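Local coordinates for glycosyl hydrolase (Rhizobium leguminosarum bv. trifolii, PDB 5NDX), which probably hydrolyses O-glycosidic bonds as a family 39 glycoside hydrolase, the bacterial orthologue of human alpha-L-iduronidase, at residues Ile217-Leu231 with Val262-His276. The protein carries 2 engineered substitutions. Sequence-based numbering, arbitrary orientation.
Sequences ISIHEKGVNGSKEDL and VNDECDPQLGWSDHH. With 8U8 ((2~{R},3~{S},4~{S},5~{R},6~{S})-6-(4-methyl-2-oxidanylidene-chromen-7-yl)oxy-3,4,5-tris(oxidanyl)oxane-2-carboxylic acid), chain M; 8U8 ((2~{R},3~{S},4~{S},5~{R},6~{S})-6-(4-methyl-2-oxidanylidene-chromen-7-yl)oxy-3,4,5-tris(oxidanyl)oxane-2-carboxylic acid), chain N; SO4 (sulfate ion), chain C.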
loop_
_atom_site.group_PDB
_atom_site.type_symbol
_atom_site.label_atom_id
_atom_site.label_comp_id
_atom_site.label_asym_id
_atom_site.label_seq_id
_atom_site.Cartn_x
_atom_site.Cartn_y
_atom_site.Cartn_z
ATOM N N ILE A 217 -2.770 -17.058 10.415
ATOM C CA ILE A 217 -3.552 -17.686 9.393
ATOM C C ILE A 217 -3.846 -16.689 8.272
ATOM O O ILE A 217 -4.416 -15.630 8.519
ATOM C CB ILE A 217 -4.852 -18.234 10.010
ATOM C CG1 ILE A 217 -4.503 -19.332 11.033
ATOM C CG2 ILE A 217 -5.737 -18.822 8.929
ATOM C CD1 ILE A 217 -5.605 -19.604 12.016
ATOM N N SER A 218 -3.487 -17.044 7.038
ATOM C CA SER A 218 -3.693 -16.161 5.914
ATOM C C SER A 218 -4.590 -16.765 4.850
ATOM O O SER A 218 -4.444 -17.945 4.494
ATOM C CB SER A 218 -2.366 -15.723 5.295
ATOM O OG SER A 218 -1.659 -16.820 4.823
ATOM N N ILE A 219 -5.489 -15.932 4.338
ATOM C CA ILE A 219 -6.345 -16.237 3.204
ATOM C C ILE A 219 -6.422 -15.033 2.263
ATOM O O ILE A 219 -6.040 -13.934 2.681
ATOM C CB ILE A 219 -7.772 -16.566 3.685
ATOM C CG1 ILE A 219 -8.368 -15.439 4.505
ATOM C CG2 ILE A 219 -7.762 -17.837 4.529
ATOM C CD1 ILE A 219 -9.798 -15.727 4.932
ATOM N N HIS A 220 -6.873 -15.236 1.014
ATOM C CA HIS A 220 -7.296 -14.133 0.163
ATOM C C HIS A 220 -8.824 -14.123 0.090
ATOM O O HIS A 220 -9.442 -15.135 -0.213
ATOM C CB HIS A 220 -6.947 -14.188 -1.343
ATOM C CG HIS A 220 -5.708 -14.873 -1.708
ATOM N ND1 HIS A 220 -4.599 -14.895 -0.902
ATOM C CD2 HIS A 220 -5.367 -15.506 -2.849
ATOM C CE1 HIS A 220 -3.614 -15.498 -1.526
ATOM N NE2 HIS A 220 -4.067 -15.925 -2.686
ATOM N N GLU A 221 -9.378 -12.955 0.260
ATOM C CA GLU A 221 -10.809 -12.724 0.072
ATOM C C GLU A 221 -10.962 -11.393 -0.652
ATOM O O GLU A 221 -10.477 -10.351 -0.184
ATOM C CB GLU A 221 -11.561 -12.711 1.410
ATOM C CG GLU A 221 -11.556 -14.027 2.209
ATOM C CD GLU A 221 -12.293 -15.180 1.510
ATOM O OE1 GLU A 221 -12.914 -14.949 0.425
ATOM O OE2 GLU A 221 -12.231 -16.338 2.034
ATOM N N LYS A 222 -11.632 -11.448 -1.785
ATOM C CA LYS A 222 -11.817 -10.332 -2.693
ATOM C C LYS A 222 -13.267 -10.010 -2.898
ATOM O O LYS A 222 -14.158 -10.810 -2.616
ATOM C CB LYS A 222 -11.134 -10.638 -4.024
ATOM C CG LYS A 222 -9.676 -11.005 -3.807
ATOM C CD LYS A 222 -8.803 -10.763 -5.030
ATOM C CE LYS A 222 -7.381 -11.363 -4.929
ATOM N NZ LYS A 222 -6.372 -10.604 -5.752
ATOM N N GLY A 223 -13.511 -8.803 -3.371
ATOM C CA GLY A 223 -14.874 -8.283 -3.409
ATOM C C GLY A 223 -15.829 -8.895 -4.429
ATOM O O GLY A 223 -17.021 -8.979 -4.196
ATOM N N VAL A 224 -15.310 -9.299 -5.566
ATOM C CA VAL A 224 -16.158 -9.861 -6.622
ATOM C C VAL A 224 -15.270 -10.594 -7.629
ATOM O O VAL A 224 -14.071 -10.340 -7.751
ATOM C CB VAL A 224 -17.061 -8.801 -7.327
ATOM C CG1 VAL A 224 -16.229 -7.853 -8.184
ATOM C CG2 VAL A 224 -18.189 -9.442 -8.145
ATOM N N ASN A 225 -15.894 -11.543 -8.295
ATOM C CA ASN A 225 -15.273 -12.387 -9.270
ATOM C C ASN A 225 -14.674 -11.624 -10.449
ATOM O O ASN A 225 -15.127 -10.541 -10.783
ATOM C CB ASN A 225 -16.343 -13.386 -9.806
ATOM C CG ASN A 225 -15.723 -14.627 -10.390
ATOM O OD1 ASN A 225 -14.547 -14.984 -10.095
ATOM N ND2 ASN A 225 -16.514 -15.339 -11.210
ATOM N N GLY A 226 -13.658 -12.226 -11.056
ATOM C CA GLY A 226 -13.012 -11.741 -12.271
ATOM C C GLY A 226 -14.002 -11.748 -13.421
ATOM O O GLY A 226 -14.799 -12.641 -13.484
ATOM N N SER A 227 -13.986 -10.712 -14.275
ATOM C CA SER A 227 -14.847 -10.659 -15.441
ATOM C C SER A 227 -14.374 -9.551 -16.360
ATOM O O SER A 227 -13.755 -8.600 -15.916
ATOM C CB SER A 227 -16.279 -10.345 -14.974
ATOM O OG SER A 227 -17.114 -10.179 -16.052
ATOM N N LYS A 228 -14.775 -9.619 -17.621
ATOM C CA LYS A 228 -14.666 -8.489 -18.537
ATOM C C LYS A 228 -15.751 -7.473 -18.283
ATOM O O LYS A 228 -15.619 -6.319 -18.725
ATOM C CB LYS A 228 -14.852 -8.920 -19.997
ATOM C CG LYS A 228 -13.970 -10.038 -20.473
ATOM C CD LYS A 228 -12.547 -9.604 -20.365
ATOM C CE LYS A 228 -11.606 -10.673 -20.908
ATOM N NZ LYS A 228 -10.255 -10.143 -20.573
ATOM N N GLU A 229 -16.823 -7.896 -17.622
ATOM C CA GLU A 229 -17.888 -6.977 -17.220
ATOM C C GLU A 229 -17.497 -6.279 -15.943
ATOM O O GLU A 229 -16.797 -6.859 -15.119
ATOM C CB GLU A 229 -19.208 -7.705 -16.991
ATOM C CG GLU A 229 -19.970 -7.908 -18.296
ATOM C CD GLU A 229 -19.336 -8.938 -19.168
ATOM O OE1 GLU A 229 -19.239 -10.058 -18.684
ATOM O OE2 GLU A 229 -18.925 -8.625 -20.287
ATOM N N ASP A 230 -17.987 -5.066 -15.771
ATOM C CA ASP A 230 -17.851 -4.344 -14.496
ATOM C C ASP A 230 -18.805 -4.810 -13.422
ATOM O O ASP A 230 -19.757 -4.127 -13.042
ATOM C CB ASP A 230 -17.989 -2.836 -14.700
ATOM C CG ASP A 230 -16.768 -2.227 -15.360
ATOM O OD1 ASP A 230 -15.750 -2.899 -15.576
ATOM O OD2 ASP A 230 -16.826 -1.043 -15.685
ATOM N N LEU A 231 -18.548 -6.001 -12.922
ATOM C CA LEU A 231 -19.306 -6.512 -11.827
ATOM C C LEU A 231 -19.024 -5.639 -10.589
ATOM O O LEU A 231 -17.970 -4.978 -10.486
ATOM C CB LEU A 231 -18.909 -7.971 -11.578
ATOM C CG LEU A 231 -19.091 -8.944 -12.748
ATOM C CD1 LEU A 231 -18.735 -10.353 -12.273
ATOM C CD2 LEU A 231 -20.474 -8.956 -13.354
ATOM N N VAL A 262 -4.902 -12.860 8.618
ATOM C CA VAL A 262 -4.347 -12.007 7.578
ATOM C C VAL A 262 -5.123 -12.251 6.282
ATOM O O VAL A 262 -5.347 -13.410 5.916
ATOM C CB VAL A 262 -2.875 -12.352 7.404
ATOM C CG1 VAL A 262 -2.290 -11.685 6.161
ATOM C CG2 VAL A 262 -2.120 -11.963 8.678
ATOM N N ASN A 263 -5.613 -11.189 5.653
ATOM C CA ASN A 263 -6.068 -11.242 4.266
ATOM C C ASN A 263 -4.896 -10.720 3.432
ATOM O O ASN A 263 -4.665 -9.535 3.372
ATOM C CB ASN A 263 -7.312 -10.432 4.061
ATOM C CG ASN A 263 -7.907 -10.567 2.672
ATOM O OD1 ASN A 263 -7.247 -10.967 1.705
ATOM N ND2 ASN A 263 -9.154 -10.163 2.560
ATOM N N ASP A 264 -4.201 -11.623 2.760
ATOM C CA ASP A 264 -2.952 -11.311 2.080
ATOM C C ASP A 264 -3.141 -10.802 0.642
ATOM O O ASP A 264 -2.150 -10.496 -0.045
ATOM C CB ASP A 264 -1.967 -12.536 2.169
ATOM C CG ASP A 264 -2.511 -13.807 1.518
ATOM O OD1 ASP A 264 -3.632 -13.781 0.899
ATOM O OD2 ASP A 264 -1.816 -14.852 1.572
ATOM N N GLU A 265 -4.388 -10.739 0.179
ATOM C CA GLU A 265 -4.699 -10.200 -1.143
ATOM C C GLU A 265 -6.117 -9.699 -1.175
ATOM O O GLU A 265 -7.034 -10.409 -1.619
ATOM C CB GLU A 265 -4.573 -11.273 -2.234
ATOM C CG GLU A 265 -3.242 -11.365 -2.880
ATOM C CD GLU A 265 -3.234 -12.381 -4.005
ATOM O OE1 GLU A 265 -4.084 -12.271 -4.924
ATOM O OE2 GLU A 265 -2.351 -13.254 -3.988
ATOM N N CYS A 266 -6.328 -8.502 -0.696
ATOM C CA CYS A 266 -7.663 -8.048 -0.517
ATOM C C CYS A 266 -7.923 -6.958 -1.565
ATOM O O CYS A 266 -7.542 -5.820 -1.356
ATOM C CB CYS A 266 -7.822 -7.546 0.874
ATOM S SG CYS A 266 -9.476 -6.952 1.266
ATOM N N ASP A 267 -8.492 -7.342 -2.700
ATOM C CA ASP A 267 -8.781 -6.415 -3.782
ATOM C C ASP A 267 -10.295 -6.396 -4.049
ATOM O O ASP A 267 -10.984 -7.364 -3.781
ATOM C CB ASP A 267 -7.987 -6.812 -5.050
ATOM C CG ASP A 267 -6.478 -6.955 -4.762
ATOM O OD1 ASP A 267 -5.781 -5.915 -4.519
ATOM O OD2 ASP A 267 -6.017 -8.118 -4.762
ATOM N N PRO A 268 -10.805 -5.291 -4.566
ATOM C CA PRO A 268 -12.247 -5.251 -4.803
ATOM C C PRO A 268 -12.703 -6.200 -5.894
ATOM O O PRO A 268 -13.823 -6.704 -5.840
ATOM C CB PRO A 268 -12.523 -3.792 -5.147
ATOM C CG PRO A 268 -11.213 -3.095 -5.154
ATOM C CD PRO A 268 -10.136 -4.001 -4.777
ATOM N N GLN A 269 -11.852 -6.460 -6.876
ATOM C CA GLN A 269 -12.195 -7.417 -7.926
ATOM C C GLN A 269 -10.999 -8.254 -8.343
ATOM O O GLN A 269 -9.881 -7.725 -8.573
ATOM C CB GLN A 269 -12.790 -6.706 -9.137
ATOM C CG GLN A 269 -13.318 -7.657 -10.227
ATOM C CD GLN A 269 -14.180 -6.996 -11.298
ATOM O OE1 GLN A 269 -14.178 -5.768 -11.473
ATOM N NE2 GLN A 269 -14.932 -7.818 -12.032
ATOM N N LEU A 270 -11.229 -9.557 -8.449
ATOM C CA LEU A 270 -10.258 -10.494 -9.049
ATOM C C LEU A 270 -9.834 -10.084 -10.455
ATOM O O LEU A 270 -10.595 -9.427 -11.181
ATOM C CB LEU A 270 -10.794 -11.941 -9.066
ATOM C CG LEU A 270 -10.753 -12.595 -7.691
ATOM C CD1 LEU A 270 -12.042 -13.351 -7.304
ATOM C CD2 LEU A 270 -9.485 -13.488 -7.537
ATOM N N GLY A 271 -8.608 -10.458 -10.824
ATOM C CA GLY A 271 -8.109 -10.265 -12.232
ATOM C C GLY A 271 -7.547 -8.863 -12.534
ATOM O O GLY A 271 -8.188 -8.047 -13.188
ATOM N N TRP A 272 -6.330 -8.612 -12.060
ATOM C CA TRP A 272 -5.720 -7.279 -12.105
ATOM C C TRP A 272 -5.636 -6.678 -13.489
ATOM O O TRP A 272 -5.683 -5.436 -13.658
ATOM C CB TRP A 272 -4.292 -7.327 -11.519
ATOM C CG TRP A 272 -3.227 -7.904 -12.407
ATOM C CD1 TRP A 272 -2.786 -9.203 -12.419
ATOM C CD2 TRP A 272 -2.456 -7.220 -13.392
ATOM N NE1 TRP A 272 -1.797 -9.353 -13.348
ATOM C CE2 TRP A 272 -1.576 -8.158 -13.960
ATOM C CE3 TRP A 272 -2.430 -5.910 -13.856
ATOM C CZ2 TRP A 272 -0.678 -7.825 -14.961
ATOM C CZ3 TRP A 272 -1.545 -5.570 -14.859
ATOM C CH2 TRP A 272 -0.684 -6.516 -15.408
ATOM N N SER A 273 -5.409 -7.539 -14.475
ATOM C CA SER A 273 -5.155 -7.066 -15.826
ATOM C C SER A 273 -6.418 -6.843 -16.678
ATOM O O SER A 273 -6.325 -6.301 -17.781
ATOM C CB SER A 273 -4.202 -8.017 -16.562
ATOM O OG SER A 273 -4.865 -9.248 -16.822
ATOM N N ASP A 274 -7.591 -7.210 -16.201
ATOM C CA ASP A 274 -8.828 -6.832 -16.900
ATOM C C ASP A 274 -9.023 -5.313 -16.805
ATOM O O ASP A 274 -8.458 -4.691 -15.910
ATOM C CB ASP A 274 -10.018 -7.533 -16.256
ATOM C CG ASP A 274 -10.014 -9.025 -16.526
ATOM O OD1 ASP A 274 -9.590 -9.389 -17.628
ATOM O OD2 ASP A 274 -10.452 -9.805 -15.659
ATOM N N HIS A 275 -9.748 -4.722 -17.759
ATOM C CA HIS A 275 -9.940 -3.282 -17.783
ATOM C C HIS A 275 -11.215 -2.891 -17.017
ATOM O O HIS A 275 -12.316 -3.278 -17.393
ATOM C CB HIS A 275 -9.958 -2.769 -19.207
ATOM C CG HIS A 275 -8.688 -3.051 -19.906
ATOM N ND1 HIS A 275 -7.558 -2.298 -19.710
ATOM C CD2 HIS A 275 -8.327 -4.066 -20.724
ATOM C CE1 HIS A 275 -6.574 -2.786 -20.431
ATOM N NE2 HIS A 275 -7.017 -3.854 -21.066
ATOM N N HIS A 276 -11.001 -2.273 -15.853
ATOM C CA HIS A 276 -12.072 -1.725 -15.049
ATOM C C HIS A 276 -11.589 -0.319 -14.671
ATOM O O HIS A 276 -10.695 -0.157 -13.808
ATOM C CB HIS A 276 -12.295 -2.573 -13.812
ATOM C CG HIS A 276 -12.616 -4.007 -14.086
ATOM N ND1 HIS A 276 -13.815 -4.409 -14.645
ATOM C CD2 HIS A 276 -11.903 -5.139 -13.869
ATOM C CE1 HIS A 276 -13.829 -5.725 -14.746
ATOM N NE2 HIS A 276 -12.680 -6.189 -14.295
HETATM C C15 8U8 M . -7.122 -19.520 -10.864
HETATM C C13 8U8 M . -7.709 -19.040 -9.671
HETATM C C14 8U8 M . -8.772 -19.758 -9.115
HETATM C C16 8U8 M . -9.356 -19.339 -7.916
HETATM O O9 8U8 M . -10.306 -20.003 -7.505
HETATM O O8 8U8 M . -8.915 -18.206 -7.262
HETATM C C11 8U8 M . -7.801 -17.544 -7.717
HETATM C C10 8U8 M . -7.292 -16.482 -6.960
HETATM C C12 8U8 M . -7.193 -17.946 -8.937
HETATM C C7 8U8 M . -6.034 -17.257 -9.345
HETATM C C8 8U8 M . -5.526 -16.200 -8.583
HETATM C C9 8U8 M . -6.153 -15.794 -7.393
HETATM O O2 8U8 M . -5.668 -14.780 -6.590
HETATM C C5 8U8 M . -4.837 -13.656 -7.075
HETATM O O1 8U8 M . -5.452 -13.102 -8.249
HETATM C C1 8U8 M . -4.698 -12.278 -9.052
HETATM C C6 8U8 M . -5.640 -11.283 -9.426
HETATM O O7 8U8 M . -5.430 -10.718 -10.493
HETATM O O6 8U8 M . -6.543 -11.070 -8.638
HETATM C C2 8U8 M . -3.528 -11.504 -8.371
HETATM O O5 8U8 M . -4.075 -10.395 -7.628
HETATM C C3 8U8 M . -2.593 -12.428 -7.475
HETATM O O4 8U8 M . -1.338 -12.524 -8.052
HETATM C C4 8U8 M . -3.213 -13.847 -7.265
HETATM O O3 8U8 M . -2.476 -14.514 -6.160
HETATM C C15 8U8 N . 1.680 -11.487 8.057
HETATM C C13 8U8 N . 1.533 -10.894 9.313
HETATM C C14 8U8 N . 1.257 -11.678 10.425
HETATM C C16 8U8 N . 1.188 -11.101 11.685
HETATM O O9 8U8 N . 0.890 -11.797 12.647
HETATM O O8 8U8 N . 1.314 -9.755 11.834
HETATM C C11 8U8 N . 1.633 -8.984 10.774
HETATM C C10 8U8 N . 1.839 -7.655 11.049
HETATM C C12 8U8 N . 1.740 -9.523 9.500
HETATM C C7 8U8 N . 2.087 -8.655 8.464
HETATM C C8 8U8 N . 2.288 -7.307 8.736
HETATM C C9 8U8 N . 2.178 -6.791 10.029
HETATM O O2 8U8 N . 2.404 -5.455 10.245
HETATM C C5 8U8 N . 2.742 -5.007 11.584
HETATM O O1 8U8 N . 1.437 -4.790 12.149
HETATM C C1 8U8 N . 1.352 -4.192 13.463
HETATM C C6 8U8 N . 1.982 -5.119 14.562
HETATM O O7 8U8 N . 2.037 -6.348 14.356
HETATM O O6 8U8 N . 2.455 -4.556 15.561
HETATM C C2 8U8 N . 2.064 -2.846 13.363
HETATM O O5 8U8 N . 2.027 -2.107 14.624
HETATM C C3 8U8 N . 3.523 -3.051 12.894
HETATM O O4 8U8 N . 4.102 -1.783 12.735
HETATM C C4 8U8 N . 3.538 -3.749 11.533
HETATM O O3 8U8 N . 4.870 -4.055 11.113
HETATM S S SO4 C . -9.606 -6.895 -23.301
HETATM O O1 SO4 C . -8.931 -7.752 -22.386
HETATM O O2 SO4 C . -10.463 -6.023 -22.560
HETATM O O3 SO4 C . -10.355 -7.778 -24.146
HETATM O O4 SO4 C . -8.726 -6.090 -24.088
HETATM O O HOH W 1 -11.729 -8.813 -13.714
HETATM O O HOH W 2 -13.018 -5.370 -19.215
HETATM O O HOH W 3 -14.607 -2.233 -18.365
HETATM O O HOH W 4 -16.056 -3.938 -12.037
#
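Ile217 to Ile219 and Val262 to Asn263 pair as parallel strands, with Val262 bonded through its N to Ile217 O and through its O to Ile219 N. Past the strand ends the two segments stay side by side: Gly223 N bonds Asp267 O, and Leu270 N bonds Val224 O (3.0 Å). At the strand end the Asn263 side chain grips the backbone of Glu221 and closes an Asx turn with Glu265 N. Its ND2 meets Glu221 O on a lone pair (3.1 Å), while OD1 takes Glu221 N and Glu265 N from opposite faces.

Lys222 stretches beyond CG, crossing the Leu270 side chain at about a right angle, and its NZ makes a salt bridge to Asp267 OD2 (2.7 Å), on the anti lone pair; NZ also bonds carboxylate O6 of 8U8 (chain M). Gly271 N and Trp272 N hold the same carboxylate. The Glu265 carboxylate stacks over one face of the His220 ring, its OE2 receiving sugar hydroxyl O3 (2.5 Å), and Arg57 makes salt bridges to both Glu265 and Asp264.

Farther out, His276 ND1 points in its ring plane at Asp230 OD1 (2.6 Å, 173°), with Gln269 OE1 3.1 Å above the ring centre. Gln269 NE2 bonds Asn225 O.

These are neighbouring strands of the TIM barrel, and the loops after them line the chain M pocket, where His220 lies beside Gln146, the predicted proton-donor position, changed in this structure. Helix 235-252 packs on Ile219 and Asn263, helix 190-200 on Ile217, and helix 282-300 on Pro268.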